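Local coordinates for serine racemase (Enterococcus faecalis, PDB 4ECL), which belongs to the alanine racemase family and is the cytoplasmic part of VanTG, pairing a TIM-barrel domain with a mostly beta C-terminal domain, at residues A[3-14]-A[364-373]; A[262-270]-A[306-314]. All coordinates share one frame; numbering follows the deposited sequence.

Contact 1 of 2, residues A[3-14]-A[364-373]; sequences DTDRAYLEINLN and MGHRLNIIRR
L9 and I11 pair with N369, I371 and R373 as two parallel strands, 7-11 and 369-372, which bring the two ends of the chain side by side in one sheet. The bonds alternate as parallel strands require: L9 N donates to N369 O at 2.7 Å, L9 O accepts from I371 N, I11 N reaches I371 O and I11 O takes R373 N. All four are close to straight; R373 N differs in coming to I11 O tilted 34° from the carbonyl plane. The rungs at either end, A7 O with N369 N and L13 N with R373 O, are weak.

The tight side carries L9, I11 and I370. I11 CG1 lies 3.7 Å from I370 CG2. L9 leans across L368, with L9 CG 4.1 Å from L368 CD1, while L9 CD2 meets the selenium of selenomethionine M364. The other face is more open: I371 CD1 lies 3.7 Å from D3 CB and also touches T4 CG2, a methyl that itself sits over the centre of the Y8 ring. Farther along this face, E10 OE1 stands 2.9 Å from R373 NH1, over one face of the guanidinium; no N-H points at the oxygen, so this salt bridge rests on charge alone, and R373 is poorly ordered.

Just before strand 7-11, R6 stretches out, CG anti to the backbone N (chi1 175°), until its NH1 comes within 3.1 Å of R367 NH2. Both arginines reach D286, whose carboxylate would offset their like charges, and R367 also pairs with D315 and with E68 of the second subunit. A water joins R6 NH2, A7 O and R367 O.

Strand 245-257 runs antiparallel along the other edge of 7-11, L245 and L247 touching L9, while helix 46-55 meets L13, I370 and R372.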
loop_
_atom_site.group_PDB
_atom_site.type_symbol
_atom_site.label_atom_id
_atom_site.label_comp_id
_atom_site.label_asym_id
_atom_site.label_seq_id
_atom_site.Cartn_x
_atom_site.Cartn_y
_atom_site.Cartn_z
ATOM N N ASP A 3 -10.687 -13.841 -11.291
ATOM C CA ASP A 3 -10.291 -12.962 -10.208
ATOM C C ASP A 3 -9.495 -13.762 -9.185
ATOM O O ASP A 3 -8.795 -13.202 -8.352
ATOM C CB ASP A 3 -11.524 -12.327 -9.578
ATOM C CG ASP A 3 -12.364 -11.582 -10.595
ATOM O OD1 ASP A 3 -11.782 -10.838 -11.416
ATOM O OD2 ASP A 3 -13.600 -11.757 -10.592
ATOM N N THR A 4 -9.591 -15.087 -9.274
ATOM C CA THR A 4 -8.837 -15.964 -8.383
ATOM C C THR A 4 -7.563 -16.510 -9.023
ATOM O O THR A 4 -6.843 -17.284 -8.406
ATOM C CB THR A 4 -9.702 -17.140 -7.872
ATOM O OG1 THR A 4 -10.411 -17.738 -8.971
ATOM C CG2 THR A 4 -10.693 -16.648 -6.824
ATOM N N ASP A 5 -7.264 -16.088 -10.245
ATOM C CA ASP A 5 -6.122 -16.654 -10.963
ATOM C C ASP A 5 -4.745 -16.399 -10.331
ATOM O O ASP A 5 -3.848 -17.239 -10.442
ATOM C CB ASP A 5 -6.120 -16.184 -12.421
ATOM C CG ASP A 5 -7.190 -16.868 -13.254
ATOM O OD1 ASP A 5 -7.847 -17.798 -12.739
ATOM O OD2 ASP A 5 -7.365 -16.484 -14.431
ATOM N N ARG A 6 -4.575 -15.253 -9.673
ATOM C CA ARG A 6 -3.252 -14.828 -9.206
ATOM C C ARG A 6 -3.155 -14.647 -7.685
ATOM O O ARG A 6 -2.579 -15.474 -6.986
ATOM C CB ARG A 6 -2.841 -13.534 -9.927
ATOM C CG ARG A 6 -1.542 -12.909 -9.452
ATOM C CD ARG A 6 -1.398 -11.507 -10.012
ATOM N NE ARG A 6 -0.281 -10.799 -9.400
ATOM C CZ ARG A 6 -0.405 -9.835 -8.488
ATOM N NH1 ARG A 6 0.680 -9.254 -7.994
ATOM N NH2 ARG A 6 -1.605 -9.444 -8.075
ATOM N N ALA A 7 -3.690 -13.544 -7.180
ATOM C CA ALA A 7 -3.682 -13.285 -5.747
ATOM C C ALA A 7 -4.919 -12.490 -5.431
ATOM O O ALA A 7 -5.312 -11.613 -6.201
ATOM C CB ALA A 7 -2.432 -12.514 -5.339
ATOM N N TYR A 8 -5.540 -12.785 -4.296
ATOM C CA TYR A 8 -6.824 -12.182 -3.998
ATOM C C TYR A 8 -7.127 -12.200 -2.519
ATOM O O TYR A 8 -6.513 -12.958 -1.757
ATOM C CB TYR A 8 -7.938 -12.887 -4.780
ATOM C CG TYR A 8 -7.972 -14.376 -4.566
ATOM C CD1 TYR A 8 -7.164 -15.217 -5.314
ATOM C CD2 TYR A 8 -8.806 -14.946 -3.608
ATOM C CE1 TYR A 8 -7.181 -16.593 -5.130
ATOM C CE2 TYR A 8 -8.832 -16.328 -3.410
ATOM C CZ TYR A 8 -8.016 -17.137 -4.180
ATOM O OH TYR A 8 -8.018 -18.499 -4.007
ATOM N N LEU A 9 -8.051 -11.329 -2.126
ATOM C CA LEU A 9 -8.590 -11.313 -0.783
ATOM C C LEU A 9 -9.944 -11.990 -0.814
ATOM O O LEU A 9 -10.715 -11.820 -1.762
ATOM C CB LEU A 9 -8.757 -9.884 -0.271
ATOM C CG LEU A 9 -7.476 -9.081 -0.045
ATOM C CD1 LEU A 9 -7.803 -7.615 0.142
ATOM C CD2 LEU A 9 -6.719 -9.619 1.157
ATOM N N GLU A 10 -10.224 -12.753 0.235
ATOM C CA GLU A 10 -11.491 -13.442 0.369
ATOM C C GLU A 10 -12.157 -12.861 1.600
ATOM O O GLU A 10 -11.564 -12.832 2.679
ATOM C CB GLU A 10 -11.260 -14.955 0.524
ATOM C CG GLU A 10 -11.593 -15.766 -0.707
ATOM C CD GLU A 10 -11.554 -17.275 -0.455
ATOM O OE1 GLU A 10 -11.114 -18.015 -1.358
ATOM O OE2 GLU A 10 -11.968 -17.712 0.642
ATOM N N ILE A 11 -13.366 -12.340 1.419
ATOM C CA ILE A 11 -14.093 -11.647 2.483
ATOM C C ILE A 11 -15.233 -12.525 2.995
ATOM O O ILE A 11 -16.199 -12.789 2.266
ATOM C CB ILE A 11 -14.676 -10.317 1.971
ATOM C CG1 ILE A 11 -13.565 -9.423 1.431
ATOM C CG2 ILE A 11 -15.413 -9.590 3.080
ATOM C CD1 ILE A 11 -12.494 -9.114 2.454
ATOM N N ASN A 12 -15.115 -12.994 4.237
ATOM C CA ASN A 12 -16.130 -13.884 4.796
ATOM C C ASN A 12 -17.307 -13.064 5.332
ATOM O O ASN A 12 -17.289 -12.594 6.481
ATOM C CB ASN A 12 -15.543 -14.782 5.890
ATOM C CG ASN A 12 -16.530 -15.874 6.349
ATOM O OD1 ASN A 12 -17.744 -15.687 6.296
ATOM N ND2 ASN A 12 -16.002 -17.018 6.783
ATOM N N LEU A 13 -18.325 -12.893 4.493
ATOM C CA LEU A 13 -19.471 -12.058 4.846
ATOM C C LEU A 13 -20.279 -12.630 6.017
ATOM O O LEU A 13 -20.856 -11.889 6.806
ATOM C CB LEU A 13 -20.364 -11.829 3.625
ATOM C CG LEU A 13 -19.764 -10.889 2.585
ATOM C CD1 LEU A 13 -20.802 -10.554 1.534
ATOM C CD2 LEU A 13 -19.197 -9.613 3.219
ATOM N N ASN A 14 -20.316 -13.949 6.126
ATOM C CA ASN A 14 -20.965 -14.574 7.258
ATOM C C ASN A 14 -20.278 -14.190 8.549
ATOM O O ASN A 14 -20.936 -13.898 9.535
ATOM C CB ASN A 14 -20.987 -16.095 7.107
ATOM C CG ASN A 14 -22.230 -16.579 6.408
ATOM O OD1 ASN A 14 -23.241 -16.873 7.052
ATOM N ND2 ASN A 14 -22.176 -16.646 5.084
HETATM N N MSE A 364 -3.363 -3.234 2.297
HETATM C CA MSE A 364 -3.481 -4.288 1.295
HETATM C C MSE A 364 -3.496 -3.601 -0.061
HETATM O O MSE A 364 -4.154 -2.569 -0.231
HETATM C CB MSE A 364 -4.756 -5.095 1.517
HETATM C CG MSE A 364 -4.669 -6.093 2.676
HETATM SE SE MSE A 364 -3.470 -7.588 2.256
HETATM C CE MSE A 364 -1.969 -7.270 3.443
ATOM N N GLY A 365 -2.753 -4.149 -1.018
ATOM C CA GLY A 365 -2.542 -3.476 -2.290
ATOM C C GLY A 365 -3.802 -3.411 -3.133
ATOM O O GLY A 365 -4.619 -4.330 -3.125
ATOM N N HIS A 366 -3.955 -2.318 -3.870
ATOM C CA HIS A 366 -5.117 -2.117 -4.732
ATOM C C HIS A 366 -5.192 -3.134 -5.865
ATOM O O HIS A 366 -6.261 -3.340 -6.439
ATOM C CB HIS A 366 -5.118 -0.698 -5.321
ATOM C CG HIS A 366 -6.348 -0.378 -6.109
ATOM N ND1 HIS A 366 -6.328 -0.173 -7.473
ATOM C CD2 HIS A 366 -7.642 -0.255 -5.731
ATOM C CE1 HIS A 366 -7.555 0.073 -7.897
ATOM N NE2 HIS A 366 -8.372 0.028 -6.860
ATOM N N ARG A 367 -4.055 -3.754 -6.191
ATOM C CA ARG A 367 -3.965 -4.732 -7.281
ATOM C C ARG A 367 -4.659 -6.061 -6.952
ATOM O O ARG A 367 -5.049 -6.806 -7.857
ATOM C CB ARG A 367 -2.486 -4.974 -7.648
ATOM C CG ARG A 367 -2.230 -5.769 -8.918
ATOM C CD ARG A 367 -0.767 -5.626 -9.413
ATOM N NE ARG A 367 0.205 -6.150 -8.450
ATOM C CZ ARG A 367 1.526 -6.090 -8.600
ATOM N NH1 ARG A 367 2.055 -5.534 -9.686
ATOM N NH2 ARG A 367 2.322 -6.597 -7.663
ATOM N N LEU A 368 -4.812 -6.358 -5.664
ATOM C CA LEU A 368 -5.425 -7.619 -5.224
ATOM C C LEU A 368 -6.894 -7.665 -5.593
ATOM O O LEU A 368 -7.619 -6.709 -5.345
ATOM C CB LEU A 368 -5.295 -7.765 -3.705
ATOM C CG LEU A 368 -3.895 -7.993 -3.136
ATOM C CD1 LEU A 368 -3.903 -7.928 -1.613
ATOM C CD2 LEU A 368 -3.375 -9.339 -3.621
ATOM N N ASN A 369 -7.356 -8.784 -6.152
ATOM C CA ASN A 369 -8.780 -8.923 -6.421
ATOM C C ASN A 369 -9.522 -9.237 -5.131
ATOM O O ASN A 369 -8.960 -9.830 -4.217
ATOM C CB ASN A 369 -9.049 -9.979 -7.489
ATOM C CG ASN A 369 -8.585 -9.536 -8.869
ATOM O OD1 ASN A 369 -7.622 -10.078 -9.426
ATOM N ND2 ASN A 369 -9.265 -8.537 -9.425
ATOM N N ILE A 370 -10.777 -8.820 -5.046
ATOM C CA ILE A 370 -11.560 -9.063 -3.833
ATOM C C ILE A 370 -12.775 -9.936 -4.107
ATOM O O ILE A 370 -13.599 -9.617 -4.963
ATOM C CB ILE A 370 -11.990 -7.750 -3.153
ATOM C CG1 ILE A 370 -10.751 -6.918 -2.813
ATOM C CG2 ILE A 370 -12.803 -8.048 -1.914
ATOM C CD1 ILE A 370 -11.028 -5.744 -1.916
ATOM N N ILE A 371 -12.864 -11.048 -3.386
ATOM C CA ILE A 371 -13.951 -12.000 -3.564
ATOM C C ILE A 371 -14.745 -12.237 -2.271
ATOM O O ILE A 371 -14.165 -12.474 -1.209
ATOM C CB ILE A 371 -13.421 -13.348 -4.108
ATOM C CG1 ILE A 371 -13.160 -13.250 -5.611
ATOM C CG2 ILE A 371 -14.403 -14.461 -3.861
ATOM C CD1 ILE A 371 -11.767 -12.809 -5.958
ATOM N N ARG A 372 -16.071 -12.174 -2.373
ATOM C CA ARG A 372 -16.953 -12.456 -1.234
ATOM C C ARG A 372 -17.049 -13.950 -0.978
ATOM O O ARG A 372 -17.075 -14.736 -1.915
ATOM C CB ARG A 372 -18.368 -11.916 -1.484
ATOM C CG ARG A 372 -18.423 -10.450 -1.858
ATOM C CD ARG A 372 -19.854 -9.967 -2.045
ATOM N NE ARG A 372 -19.881 -8.581 -2.508
ATOM C CZ ARG A 372 -20.147 -8.215 -3.758
ATOM N NH1 ARG A 372 -20.436 -9.131 -4.678
ATOM N NH2 ARG A 372 -20.138 -6.929 -4.087
ATOM N N ARG A 373 -17.107 -14.334 0.294
ATOM C CA ARG A 373 -17.380 -15.718 0.680
ATOM C C ARG A 373 -18.258 -15.776 1.935
ATOM O O ARG A 373 -19.261 -15.067 2.054
ATOM C CB ARG A 373 -16.077 -16.483 0.918
ATOM C CG ARG A 373 -15.240 -16.701 -0.335
ATOM C CD ARG A 373 -15.946 -17.632 -1.315
ATOM N NE ARG A 373 -15.204 -17.782 -2.566
ATOM C CZ ARG A 373 -14.158 -18.587 -2.718
ATOM N NH1 ARG A 373 -13.724 -19.311 -1.692
ATOM N NH2 ARG A 373 -13.543 -18.666 -3.891
HETATM O O HOH W 1 -4.175 -9.844 -7.962
#

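Contact 2 of 2, residues A[262-270]-A[306-314]; sequences SVGYSRAFT and APIVGKICM
F269 lays one face of its ring on V309 where a loop of the mostly beta C-terminal domain, 262-270, packs against V309-K311, which continue from strand 304-309. From CB, 3.8 Å from G310 N, the side chain runs with CG anti to the backbone N (chi1 179°), which carries the ring over V309. CG and CD2 each lie 4.1 Å from V309 CB, and farther out CE1 and CZ turn to the CG1 methyl, CE1 at 4.0 Å. V309 CB stands almost squarely above the ring centre, 5° off the normal, a CH-pi contact, while V263 CG2 meets the other methyl, CG2.

G310, with positive phi (74°), brings its bare CA against S266 OG. K311 bends at chi2 and chi3, bringing CG to 3.7 Å from S266 CB and CD up to A268 CB. The second subunit lies alongside: R132 of that subunit hydrogen-bonds K311 O, its H131 hydrogen-bonds S262 O, and its F174 stacks on Y265. Between the segments the polar link is a water that accepts from G310 N at 2.8 Å and donates to A268 O.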
loop_
_atom_site.group_PDB
_atom_site.type_symbol
_atom_site.label_atom_id
_atom_site.label_comp_id
_atom_site.label_asym_id
_atom_site.label_seq_id
_atom_site.Cartn_x
_atom_site.Cartn_y
_atom_site.Cartn_z
ATOM N N SER A 262 20.779 -21.181 -3.944
ATOM C CA SER A 262 19.932 -20.179 -3.310
ATOM C C SER A 262 18.688 -19.875 -4.132
ATOM O O SER A 262 18.448 -20.486 -5.176
ATOM C CB SER A 262 20.704 -18.878 -3.088
ATOM O OG SER A 262 19.900 -17.941 -2.380
ATOM N N VAL A 263 17.898 -18.925 -3.646
ATOM C CA VAL A 263 16.810 -18.352 -4.424
ATOM C C VAL A 263 16.997 -16.839 -4.451
ATOM O O VAL A 263 17.089 -16.195 -3.399
ATOM C CB VAL A 263 15.426 -18.691 -3.840
ATOM C CG1 VAL A 263 14.323 -17.981 -4.626
ATOM C CG2 VAL A 263 15.201 -20.203 -3.832
ATOM N N GLY A 264 17.066 -16.278 -5.656
ATOM C CA GLY A 264 17.323 -14.856 -5.826
ATOM C C GLY A 264 18.710 -14.474 -5.350
ATOM O O GLY A 264 18.955 -13.319 -5.003
ATOM N N TYR A 265 19.608 -15.461 -5.332
ATOM C CA TYR A 265 20.986 -15.351 -4.810
ATOM C C TYR A 265 21.197 -14.638 -3.463
ATOM O O TYR A 265 22.315 -14.608 -2.946
ATOM C CB TYR A 265 21.973 -14.806 -5.859
ATOM C CG TYR A 265 23.422 -14.973 -5.426
ATOM C CD1 TYR A 265 23.937 -16.237 -5.144
ATOM C CD2 TYR A 265 24.257 -13.871 -5.249
ATOM C CE1 TYR A 265 25.247 -16.404 -4.730
ATOM C CE2 TYR A 265 25.575 -14.030 -4.832
ATOM C CZ TYR A 265 26.061 -15.300 -4.576
ATOM O OH TYR A 265 27.363 -15.475 -4.163
ATOM N N SER A 266 20.142 -14.073 -2.891
ATOM C CA SER A 266 20.265 -13.478 -1.572
ATOM C C SER A 266 20.844 -14.522 -0.632
ATOM O O SER A 266 20.285 -15.606 -0.464
ATOM C CB SER A 266 18.915 -12.995 -1.041
ATOM O OG SER A 266 18.056 -14.088 -0.750
ATOM N N ARG A 267 21.975 -14.183 -0.024
ATOM C CA ARG A 267 22.597 -15.007 1.009
ATOM C C ARG A 267 21.614 -15.293 2.157
ATOM O O ARG A 267 21.926 -16.005 3.112
ATOM C CB ARG A 267 23.890 -14.347 1.518
ATOM C CG ARG A 267 23.711 -13.123 2.426
ATOM C CD ARG A 267 23.041 -11.936 1.731
ATOM N NE ARG A 267 23.568 -11.699 0.391
ATOM C CZ ARG A 267 24.605 -10.912 0.122
ATOM N NH1 ARG A 267 25.236 -10.282 1.105
ATOM N NH2 ARG A 267 25.013 -10.757 -1.132
ATOM N N ALA A 268 20.418 -14.735 2.025
ATOM C CA ALA A 268 19.295 -14.959 2.911
ATOM C C ALA A 268 18.819 -16.405 2.931
ATOM O O ALA A 268 18.130 -16.833 3.876
ATOM C CB ALA A 268 18.168 -14.074 2.475
ATOM N N PHE A 269 19.146 -17.142 1.873
ATOM C CA PHE A 269 18.716 -18.528 1.765
ATOM C C PHE A 269 19.684 -19.402 0.993
ATOM O O PHE A 269 19.977 -19.145 -0.170
ATOM C CB PHE A 269 17.349 -18.628 1.104
ATOM C CG PHE A 269 16.871 -20.046 0.936
ATOM C CD1 PHE A 269 16.596 -20.829 2.042
ATOM C CD2 PHE A 269 16.703 -20.595 -0.325
ATOM C CE1 PHE A 269 16.161 -22.129 1.900
ATOM C CE2 PHE A 269 16.258 -21.895 -0.474
ATOM C CZ PHE A 269 15.993 -22.663 0.637
ATOM N N THR A 270 20.155 -20.452 1.650
ATOM C CA THR A 270 20.953 -21.477 1.001
ATOM C C THR A 270 20.377 -22.806 1.431
ATOM O O THR A 270 20.349 -23.106 2.623
ATOM C CB THR A 270 22.420 -21.400 1.432
ATOM O OG1 THR A 270 23.002 -20.191 0.922
ATOM C CG2 THR A 270 23.193 -22.605 0.906
ATOM N N ALA A 306 4.524 -23.576 4.818
ATOM C CA ALA A 306 5.592 -23.453 3.829
ATOM C C ALA A 306 6.316 -22.145 4.080
ATOM O O ALA A 306 5.780 -21.073 3.780
ATOM C CB ALA A 306 5.018 -23.479 2.425
ATOM N N PRO A 307 7.523 -22.220 4.658
ATOM C CA PRO A 307 8.266 -21.006 5.018
ATOM C C PRO A 307 8.651 -20.205 3.777
ATOM O O PRO A 307 8.987 -20.777 2.742
ATOM C CB PRO A 307 9.525 -21.545 5.702
ATOM C CG PRO A 307 9.193 -22.950 6.093
ATOM C CD PRO A 307 8.222 -23.445 5.074
ATOM N N ILE A 308 8.577 -18.887 3.880
ATOM C CA ILE A 308 9.009 -18.032 2.794
ATOM C C ILE A 308 10.528 -18.118 2.670
ATOM O O ILE A 308 11.247 -18.029 3.667
ATOM C CB ILE A 308 8.576 -16.590 3.033
ATOM C CG1 ILE A 308 7.052 -16.528 3.180
ATOM C CG2 ILE A 308 9.067 -15.706 1.897
ATOM C CD1 ILE A 308 6.537 -15.192 3.666
ATOM N N VAL A 309 11.014 -18.315 1.449
ATOM C CA VAL A 309 12.449 -18.439 1.220
ATOM C C VAL A 309 12.972 -17.264 0.389
ATOM O O VAL A 309 12.354 -16.861 -0.601
ATOM C CB VAL A 309 12.807 -19.794 0.571
ATOM C CG1 VAL A 309 12.358 -20.934 1.469
ATOM C CG2 VAL A 309 12.151 -19.929 -0.783
ATOM N N GLY A 310 14.091 -16.694 0.829
ATOM C CA GLY A 310 14.698 -15.562 0.151
ATOM C C GLY A 310 13.927 -14.276 0.389
ATOM O O GLY A 310 12.990 -14.238 1.192
ATOM N N LYS A 311 14.314 -13.222 -0.319
ATOM C CA LYS A 311 13.656 -11.927 -0.178
ATOM C C LYS A 311 12.321 -11.925 -0.913
ATOM O O LYS A 311 12.144 -12.642 -1.912
ATOM C CB LYS A 311 14.546 -10.812 -0.724
ATOM C CG LYS A 311 15.992 -10.893 -0.264
ATOM C CD LYS A 311 16.095 -10.751 1.253
ATOM C CE LYS A 311 15.770 -9.330 1.718
ATOM N NZ LYS A 311 15.972 -9.137 3.191
ATOM N N ILE A 312 11.383 -11.134 -0.404
ATOM C CA ILE A 312 10.103 -10.931 -1.065
ATOM C C ILE A 312 10.266 -9.881 -2.150
ATOM O O ILE A 312 10.832 -8.826 -1.912
ATOM C CB ILE A 312 9.025 -10.486 -0.067
ATOM C CG1 ILE A 312 8.808 -11.578 0.986
ATOM C CG2 ILE A 312 7.727 -10.167 -0.798
ATOM C CD1 ILE A 312 7.746 -11.251 2.022
ATOM N N CYS A 313 9.796 -10.171 -3.354
ATOM C CA CYS A 313 9.957 -9.218 -4.440
ATOM C C CYS A 313 8.729 -8.347 -4.580
ATOM O O CYS A 313 7.791 -8.445 -3.802
ATOM C CB CYS A 313 10.266 -9.932 -5.764
ATOM S SG CYS A 313 11.766 -10.912 -5.666
HETATM N N MSE A 314 8.753 -7.478 -5.577
HETATM C CA MSE A 314 7.680 -6.524 -5.774
HETATM C C MSE A 314 6.386 -7.211 -6.181
HETATM O O MSE A 314 5.306 -6.811 -5.742
HETATM C CB MSE A 314 8.100 -5.478 -6.804
HETATM C CG MSE A 314 7.013 -4.523 -7.212
HETATM SE SE MSE A 314 7.840 -2.974 -8.010
HETATM C CE MSE A 314 6.468 -2.431 -9.140
HETATM O O HOH W 2 14.994 -17.433 3.385
#

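Overall arrangement
Both contacts reach the same mixed sheet and both touch the second subunit, with centres about 25 Å apart. Contact 2 is nested in sequence inside the long loop closed by contact 1. Contact 1 joins the chain ends strand to strand; its centre lies about 16 Å from that of the chain, against about 31 Å for contact 2. Both are partly buried, contact 1 running from buried L9 and I11 out to exposed D3 and R373. Its chemistry is regular backbone bonding with charged margins; contact 2 sets a loop on V309-K311 through an aromatic face, the aliphatic part of K311 and a bridging water in place of direct backbone bonds. They meet where R367 NH2 packs against M314 O, 3.6 Å away.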